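Local coordinates for prefoldin beta subunit 1 (Thermococcus sp., PDB 2ZQM), which acts as a molecular chaperone that stabilises a range of proteins and seems to serve archaeal de novo folding without ATP, at residues Q21-L24 against V25-K29; L34-T37 against E38-A42; V64-T67 against K68-V72. One frame throughout, in Å; residues are numbered along the deposited sequence.

Contact 1. Residues Q21-L24 against V25-K29; sequences QLQL and VVQQK
Gln21 to Leu24 hand their carbonyl oxygens to the amides of Val25 to Gln28 in four consecutive i to i+4 hydrogen bonds, so the stretch is one unbroken piece of alpha-helix, the straightest of the four running from Val25 N to Gln21 O at 168°. Upon this scaffold the side chains pair four residues apart. Leu22 and Val26 make the apolar pair: Leu22 CD1 slants across the beta branch of Val26 and meets its CG2 at 3.9 Å. On the outer surface, Gln23 and Gln27 reach out side by side in the same direction, yet their amide planes stand almost perpendicular, 86° apart. A single water accepts from both, weakly, lying 2.9 Å from Gln23 NE2 and 2.7 Å from Gln27 NE2, and thus spans two donors that do not bond each other. Gln28 leans back along the helix because its CG sits beside its own backbone N (chi1 -64°); CG comes within 3.3 Å of Leu24 O, and the amide carbon CD lies 4.2 Å from Leu24 CG. With an alanine here, the side chain of Leu24 would probably lose the amide carbon beside its CG, and its carbonyl the neighbouring methylene, leaving the leucine freer to turn. Gln21 OE1 hydrogen-bonds to a glycerol, probably from the crystallisation liquor. Across the coiled coil, Leu22 packs on Asn97 and Leu100 of helix 68-111, Val26 rests on Glu93, and Lys29, which touches Leu86, also forms a salt bridge with Glu93, so one side of this stretch of helix 6-47 faces its antiparallel partner.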
loop_
_atom_site.group_PDB
_atom_site.type_symbol
_atom_site.label_atom_id
_atom_site.label_comp_id
_atom_site.label_asym_id
_atom_site.label_seq_id
_atom_site.Cartn_x
_atom_site.Cartn_y
_atom_site.Cartn_z
ATOM N N GLN A 21 15.171 -14.623 7.347
ATOM C CA GLN A 21 16.093 -13.579 6.919
ATOM C C GLN A 21 16.291 -13.640 5.394
ATOM O O GLN A 21 16.320 -12.608 4.724
ATOM C CB GLN A 21 17.430 -13.741 7.657
ATOM C CG GLN A 21 17.386 -13.304 9.129
ATOM C CD GLN A 21 18.565 -13.830 9.951
ATOM O OE1 GLN A 21 19.616 -14.151 9.404
ATOM N NE2 GLN A 21 18.390 -13.912 11.271
ATOM N N LEU A 22 16.405 -14.845 4.839
ATOM C CA LEU A 22 16.586 -14.994 3.388
ATOM C C LEU A 22 15.335 -14.517 2.647
ATOM O O LEU A 22 15.412 -13.880 1.594
ATOM C CB LEU A 22 16.879 -16.457 3.026
ATOM C CG LEU A 22 16.961 -16.815 1.534
ATOM C CD1 LEU A 22 18.140 -16.119 0.886
ATOM C CD2 LEU A 22 17.101 -18.324 1.376
ATOM N N GLN A 23 14.177 -14.851 3.191
ATOM C CA GLN A 23 12.926 -14.430 2.586
ATOM C C GLN A 23 12.937 -12.898 2.433
ATOM O O GLN A 23 12.564 -12.360 1.387
ATOM C CB GLN A 23 11.772 -14.875 3.481
ATOM C CG GLN A 23 10.404 -14.841 2.844
ATOM C CD GLN A 23 9.323 -15.277 3.816
ATOM O OE1 GLN A 23 9.469 -16.284 4.512
ATOM N NE2 GLN A 23 8.232 -14.523 3.867
ATOM N N LEU A 24 13.373 -12.197 3.474
ATOM C CA LEU A 24 13.422 -10.737 3.433
ATOM C C LEU A 24 14.427 -10.234 2.393
ATOM O O LEU A 24 14.110 -9.353 1.579
ATOM C CB LEU A 24 13.783 -10.176 4.812
ATOM C CG LEU A 24 14.056 -8.666 4.895
ATOM C CD1 LEU A 24 12.804 -7.869 4.494
ATOM C CD2 LEU A 24 14.493 -8.313 6.315
ATOM N N VAL A 25 15.635 -10.792 2.410
ATOM C CA VAL A 25 16.666 -10.385 1.457
ATOM C C VAL A 25 16.178 -10.582 0.033
ATOM O O VAL A 25 16.409 -9.742 -0.844
ATOM C CB VAL A 25 17.982 -11.184 1.675
ATOM C CG1 VAL A 25 18.942 -10.991 0.494
ATOM C CG2 VAL A 25 18.659 -10.705 2.969
ATOM N N VAL A 26 15.489 -11.693 -0.199
ATOM C CA VAL A 26 14.966 -11.981 -1.529
ATOM C C VAL A 26 13.896 -10.959 -1.912
ATOM O O VAL A 26 13.833 -10.508 -3.063
ATOM C CB VAL A 26 14.412 -13.422 -1.593
ATOM C CG1 VAL A 26 13.596 -13.628 -2.874
ATOM C CG2 VAL A 26 15.576 -14.403 -1.569
ATOM N N GLN A 27 13.059 -10.577 -0.954
ATOM C CA GLN A 27 12.041 -9.573 -1.242
ATOM C C GLN A 27 12.734 -8.236 -1.541
ATOM O O GLN A 27 12.284 -7.478 -2.400
ATOM C CB GLN A 27 11.090 -9.405 -0.056
ATOM C CG GLN A 27 10.371 -10.685 0.349
ATOM C CD GLN A 27 9.487 -10.509 1.576
ATOM O OE1 GLN A 27 9.832 -9.783 2.509
ATOM N NE2 GLN A 27 8.348 -11.194 1.586
ATOM N N GLN A 28 13.821 -7.933 -0.834
ATOM C CA GLN A 28 14.520 -6.676 -1.086
ATOM C C GLN A 28 15.150 -6.722 -2.459
ATOM O O GLN A 28 15.122 -5.736 -3.203
ATOM C CB GLN A 28 15.617 -6.411 -0.035
ATOM C CG GLN A 28 15.092 -6.221 1.377
ATOM C CD GLN A 28 16.196 -6.113 2.419
ATOM O OE1 GLN A 28 17.190 -6.833 2.366
ATOM N NE2 GLN A 28 16.009 -5.227 3.382
ATOM N N LYS A 29 15.724 -7.873 -2.799
ATOM C CA LYS A 29 16.362 -8.043 -4.093
ATOM C C LYS A 29 15.343 -7.884 -5.229
ATOM O O LYS A 29 15.607 -7.214 -6.238
ATOM C CB LYS A 29 17.018 -9.425 -4.181
ATOM C CG LYS A 29 17.826 -9.630 -5.463
ATOM C CD LYS A 29 18.313 -11.060 -5.638
ATOM C CE LYS A 29 17.159 -12.022 -5.851
ATOM N NZ LYS A 29 17.667 -13.386 -6.154
HETATM O O HOH W 1 8.029 -13.821 1.059
#

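Contact 2. Residues L34-T37 against E38-A42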
loop_
_atom_site.group_PDB
_atom_site.type_symbol
_atom_site.label_atom_id
_atom_site.label_comp_id
_atom_site.label_asym_id
_atom_site.label_seq_id
_atom_site.Cartn_x
_atom_site.Cartn_y
_atom_site.Cartn_z
ATOM N N LEU A 34 12.861 -5.126 -9.859
ATOM C CA LEU A 34 11.701 -4.583 -10.560
ATOM C C LEU A 34 11.988 -3.143 -10.991
ATOM O O LEU A 34 11.721 -2.756 -12.130
ATOM C CB LEU A 34 10.476 -4.630 -9.657
ATOM C CG LEU A 34 9.226 -3.943 -10.206
ATOM C CD1 LEU A 34 8.921 -4.445 -11.624
ATOM C CD2 LEU A 34 8.062 -4.216 -9.267
ATOM N N GLU A 35 12.528 -2.355 -10.068
ATOM C CA GLU A 35 12.873 -0.979 -10.355
ATOM C C GLU A 35 13.918 -0.919 -11.456
ATOM O O GLU A 35 13.877 -0.037 -12.320
ATOM C CB GLU A 35 13.443 -0.302 -9.112
ATOM C CG GLU A 35 12.425 0.061 -8.065
ATOM C CD GLU A 35 13.078 0.641 -6.821
ATOM O OE1 GLU A 35 13.858 1.614 -6.956
ATOM O OE2 GLU A 35 12.815 0.124 -5.717
ATOM N N LEU A 36 14.855 -1.858 -11.426
ATOM C CA LEU A 36 15.915 -1.876 -12.429
ATOM C C LEU A 36 15.330 -2.194 -13.808
ATOM O O LEU A 36 15.719 -1.606 -14.817
ATOM C CB LEU A 36 16.978 -2.904 -12.052
ATOM C CG LEU A 36 18.125 -3.106 -13.039
ATOM C CD1 LEU A 36 18.860 -1.782 -13.245
ATOM C CD2 LEU A 36 19.066 -4.184 -12.503
ATOM N N THR A 37 14.379 -3.118 -13.844
ATOM C CA THR A 37 13.758 -3.493 -15.108
ATOM C C THR A 37 12.989 -2.311 -15.675
ATOM O O THR A 37 13.063 -2.034 -16.869
ATOM C CB THR A 37 12.810 -4.691 -14.919
ATOM O OG1 THR A 37 13.571 -5.821 -14.475
ATOM C CG2 THR A 37 12.115 -5.038 -16.236
ATOM N N GLU A 38 12.251 -1.613 -14.822
ATOM C CA GLU A 38 11.492 -0.459 -15.268
ATOM C C GLU A 38 12.423 0.641 -15.783
ATOM O O GLU A 38 12.158 1.261 -16.822
ATOM C CB GLU A 38 10.640 0.077 -14.121
ATOM C CG GLU A 38 9.725 -0.973 -13.496
ATOM C CD GLU A 38 9.048 -0.489 -12.218
ATOM O OE1 GLU A 38 9.687 0.262 -11.439
ATOM O OE2 GLU A 38 7.880 -0.877 -11.980
ATOM N N ALA A 39 13.518 0.885 -15.071
ATOM C CA ALA A 39 14.459 1.923 -15.496
ATOM C C ALA A 39 15.095 1.586 -16.845
ATOM O O ALA A 39 15.272 2.465 -17.696
ATOM C CB ALA A 39 15.544 2.122 -14.439
ATOM N N LYS A 40 15.444 0.322 -17.044
ATOM C CA LYS A 40 16.056 -0.086 -18.301
ATOM C C LYS A 40 15.059 0.078 -19.444
ATOM O O LYS A 40 15.428 0.515 -20.533
ATOM C CB LYS A 40 16.542 -1.534 -18.215
ATOM C CG LYS A 40 17.826 -1.704 -17.394
ATOM C CD LYS A 40 18.319 -3.138 -17.445
ATOM C CE LYS A 40 19.652 -3.286 -16.712
ATOM N NZ LYS A 40 20.166 -4.685 -16.771
ATOM N N LYS A 41 13.795 -0.257 -19.185
ATOM C CA LYS A 41 12.735 -0.114 -20.187
ATOM C C LYS A 41 12.565 1.362 -20.561
ATOM O O LYS A 41 12.412 1.715 -21.732
ATOM C CB LYS A 41 11.406 -0.648 -19.631
ATOM C CG LYS A 41 11.318 -2.156 -19.527
ATOM C CD LYS A 41 9.950 -2.563 -18.999
ATOM C CE LYS A 41 9.749 -4.067 -19.059
ATOM N NZ LYS A 41 8.402 -4.445 -18.540
ATOM N N ALA A 42 12.583 2.228 -19.554
ATOM C CA ALA A 42 12.457 3.659 -19.782
ATOM C C ALA A 42 13.645 4.194 -20.593
ATOM O O ALA A 42 13.475 5.019 -21.487
ATOM C CB ALA A 42 12.365 4.387 -18.443
#
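Leu34 meets Glu38 twice, once through the backbone and once through a carboxylate resting against its isobutyl group, within an unbroken run of alpha-helix. Every main-chain acceptor of 34-37 is satisfied here: Leu34 O receives Glu38 N at 3.0 Å, Glu35 O receives Ala39 N at 2.9 Å, and Leu36 O and Thr37 O take the amides of Lys40 and Lys41. The four bonds are closely alike, with N-H...O angles between 157° and 163°. The Thr37 hydroxyl looks the other way along the chain. With OG1 beside its own backbone N (chi1 -63°), it hydrogen-bonds to Gln33 O, one turn earlier, and CG2 is left to face the following turn. There Lys41 extends next to it, both side chains heading outward together, and Lys41 CE lies 3.8 Å from Thr37 CG2; the lysine thus uses its methylenes on the threonine. Lys40 behaves similarly over Leu36, its CE slanting past Leu36 CD1 at 3.9 Å, while its ammonium has a weak, long ion pair with Glu83. Glu38 is the odd one out, an acid laid on a leucine, with OE2 3.7 Å from Leu34 CD1. Its OE1 and that of Glu35 are 6.3 Å apart, a separation at which the like charges would probably repel only mildly. In the two-helix coiled coil, Leu36 and Ala39 pack on Ile79 of helix 68-111, Leu36 also touches Glu83 and Glu35 touches Leu82; at the far end of the segment, Ala42 reaches Val59 of a second subunit.

Contact 3. Residues V64-T67 against K68-V72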
loop_
_atom_site.group_PDB
_atom_site.type_symbol
_atom_site.label_atom_id
_atom_site.label_comp_id
_atom_site.label_asym_id
_atom_site.label_seq_id
_atom_site.Cartn_x
_atom_site.Cartn_y
_atom_site.Cartn_z
ATOM N N VAL A 64 9.325 20.235 -15.525
ATOM C CA VAL A 64 10.216 21.189 -16.183
ATOM C C VAL A 64 10.796 20.600 -17.462
ATOM O O VAL A 64 10.822 19.381 -17.655
ATOM C CB VAL A 64 11.366 21.622 -15.258
ATOM C CG1 VAL A 64 10.794 22.321 -14.033
ATOM C CG2 VAL A 64 12.189 20.421 -14.856
ATOM N N LYS A 65 11.253 21.466 -18.347
ATOM C CA LYS A 65 11.787 20.978 -19.596
ATOM C C LYS A 65 13.197 20.429 -19.377
ATOM O O LYS A 65 13.941 20.919 -18.532
ATOM C CB LYS A 65 11.802 22.106 -20.631
ATOM C CG LYS A 65 11.843 21.614 -22.081
ATOM C CD LYS A 65 12.026 22.756 -23.071
ATOM C CE LYS A 65 10.899 23.770 -22.991
ATOM N NZ LYS A 65 9.593 23.220 -23.443
ATOM N N THR A 66 13.538 19.366 -20.092
ATOM C CA THR A 66 14.887 18.814 -20.018
ATOM C C THR A 66 15.251 18.501 -21.460
ATOM O O THR A 66 14.680 19.113 -22.363
ATOM C CB THR A 66 14.962 17.546 -19.122
ATOM O OG1 THR A 66 16.322 17.094 -19.068
ATOM C CG2 THR A 66 14.082 16.428 -19.644
ATOM N N THR A 67 16.205 17.599 -21.700
ATOM C CA THR A 67 16.561 17.234 -23.069
ATOM C C THR A 67 16.744 15.733 -23.139
ATOM O O THR A 67 16.831 15.065 -22.107
ATOM C CB THR A 67 17.897 17.872 -23.561
ATOM O OG1 THR A 67 18.992 17.306 -22.825
ATOM C CG2 THR A 67 17.883 19.397 -23.399
ATOM N N LYS A 68 16.808 15.196 -24.354
ATOM C CA LYS A 68 17.000 13.770 -24.498
ATOM C C LYS A 68 18.286 13.320 -23.826
ATOM O O LYS A 68 18.275 12.366 -23.046
ATOM C CB LYS A 68 17.040 13.353 -25.965
ATOM C CG LYS A 68 17.325 11.866 -26.137
ATOM C CD LYS A 68 17.477 11.458 -27.602
ATOM C CE LYS A 68 17.853 9.987 -27.714
ATOM N NZ LYS A 68 18.157 9.557 -29.113
ATOM N N ASP A 69 19.392 14.003 -24.115
ATOM C CA ASP A 69 20.678 13.610 -23.524
ATOM C C ASP A 69 20.697 13.660 -22.001
ATOM O O ASP A 69 21.281 12.792 -21.349
ATOM C CB ASP A 69 21.819 14.470 -24.091
ATOM C CG ASP A 69 22.299 13.975 -25.444
ATOM O OD1 ASP A 69 21.622 13.109 -26.042
ATOM O OD2 ASP A 69 23.350 14.459 -25.908
ATOM N N LYS A 70 20.060 14.665 -21.418
ATOM C CA LYS A 70 20.045 14.754 -19.968
ATOM C C LYS A 70 19.204 13.649 -19.330
ATOM O O LYS A 70 19.571 13.087 -18.292
ATOM C CB LYS A 70 19.538 16.128 -19.549
ATOM C CG LYS A 70 20.480 17.240 -19.962
ATOM C CD LYS A 70 19.848 18.610 -19.755
ATOM C CE LYS A 70 20.794 19.719 -20.188
ATOM N NZ LYS A 70 20.111 21.045 -20.212
ATOM N N ALA A 71 18.073 13.327 -19.941
ATOM C CA ALA A 71 17.219 12.279 -19.393
ATOM C C ALA A 71 17.915 10.923 -19.485
ATOM O O ALA A 71 17.819 10.097 -18.574
ATOM C CB ALA A 71 15.903 12.250 -20.142
ATOM N N VAL A 72 18.601 10.697 -20.597
ATOM C CA VAL A 72 19.331 9.451 -20.814
ATOM C C VAL A 72 20.406 9.324 -19.728
ATOM O O VAL A 72 20.524 8.293 -19.086
ATOM C CB VAL A 72 19.985 9.451 -22.224
ATOM C CG1 VAL A 72 21.068 8.347 -22.343
ATOM C CG2 VAL A 72 18.903 9.218 -23.275
#
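Thr67 caps the amide of Lys70 where a beta hairpin runs into helix 68-111, a textbook N-cap. Val64 comes first in the chain and belongs wholly to the sheet: its backbone bonds to Lys57 of the neighbouring strand, and it pairs in an antiparallel ladder with a strand of the third subunit, carrying the sheet across that interface. Lys65 packs on Val54 of the same neighbouring subunit. With Thr66 the chain begins to meet the helix. Its backbone still bonds to Val55, but its CB points to the first turn, and OG1 lies 3.4 Å from Lys70 CB; the threonine and the lysine run antiparallel where they pass. Thr67 then closes the junction with both of its oxygens. Its carbonyl takes the amide of Ala71 at 3.0 Å (Ala71 N to Thr67 O), the opening i to i+4 bond of the helix. Its hydroxyl, flanked by its own N and C (chi1 68°), reaches forward over the helix start to the amide of Lys70, which has no preceding turn to bond to. Lys68 ties the helix start to the end of helix 6-47 and the residues just after it, donating from NZ to Glu47 O and Leu49 O, and Ala71 packs on Leu62 of the second subunit. The capping bond itself runs from Lys70 N to Thr67 OG1, 3.2 Å long with an N-H...O angle of 162°, while Lys70 CG lies just as near that oxygen.

Contacts 1 and 2 are two lengths of the same helix, 6-47, their centres about 19 Å apart, and both lean on helix 68-111; contact 3 starts that partner helix, its centre about 18 Å from the centre of contact 2. Burial differs: contact 2 is partly buried, whereas contacts 1 and 3 lie mainly at the surface. Chemistry follows position. Mid-helix, the backbone satisfies itself, and the side chains differ in how they pair: a leucine-valine pair and water-linked glutamines in 21-29, lysine methylenes and a carboxylate against leucine and threonine carbons in 34-42. At the hairpin junction of 64-72, a threonine hydroxyl supplies an acceptor, and other subunits enter most fully.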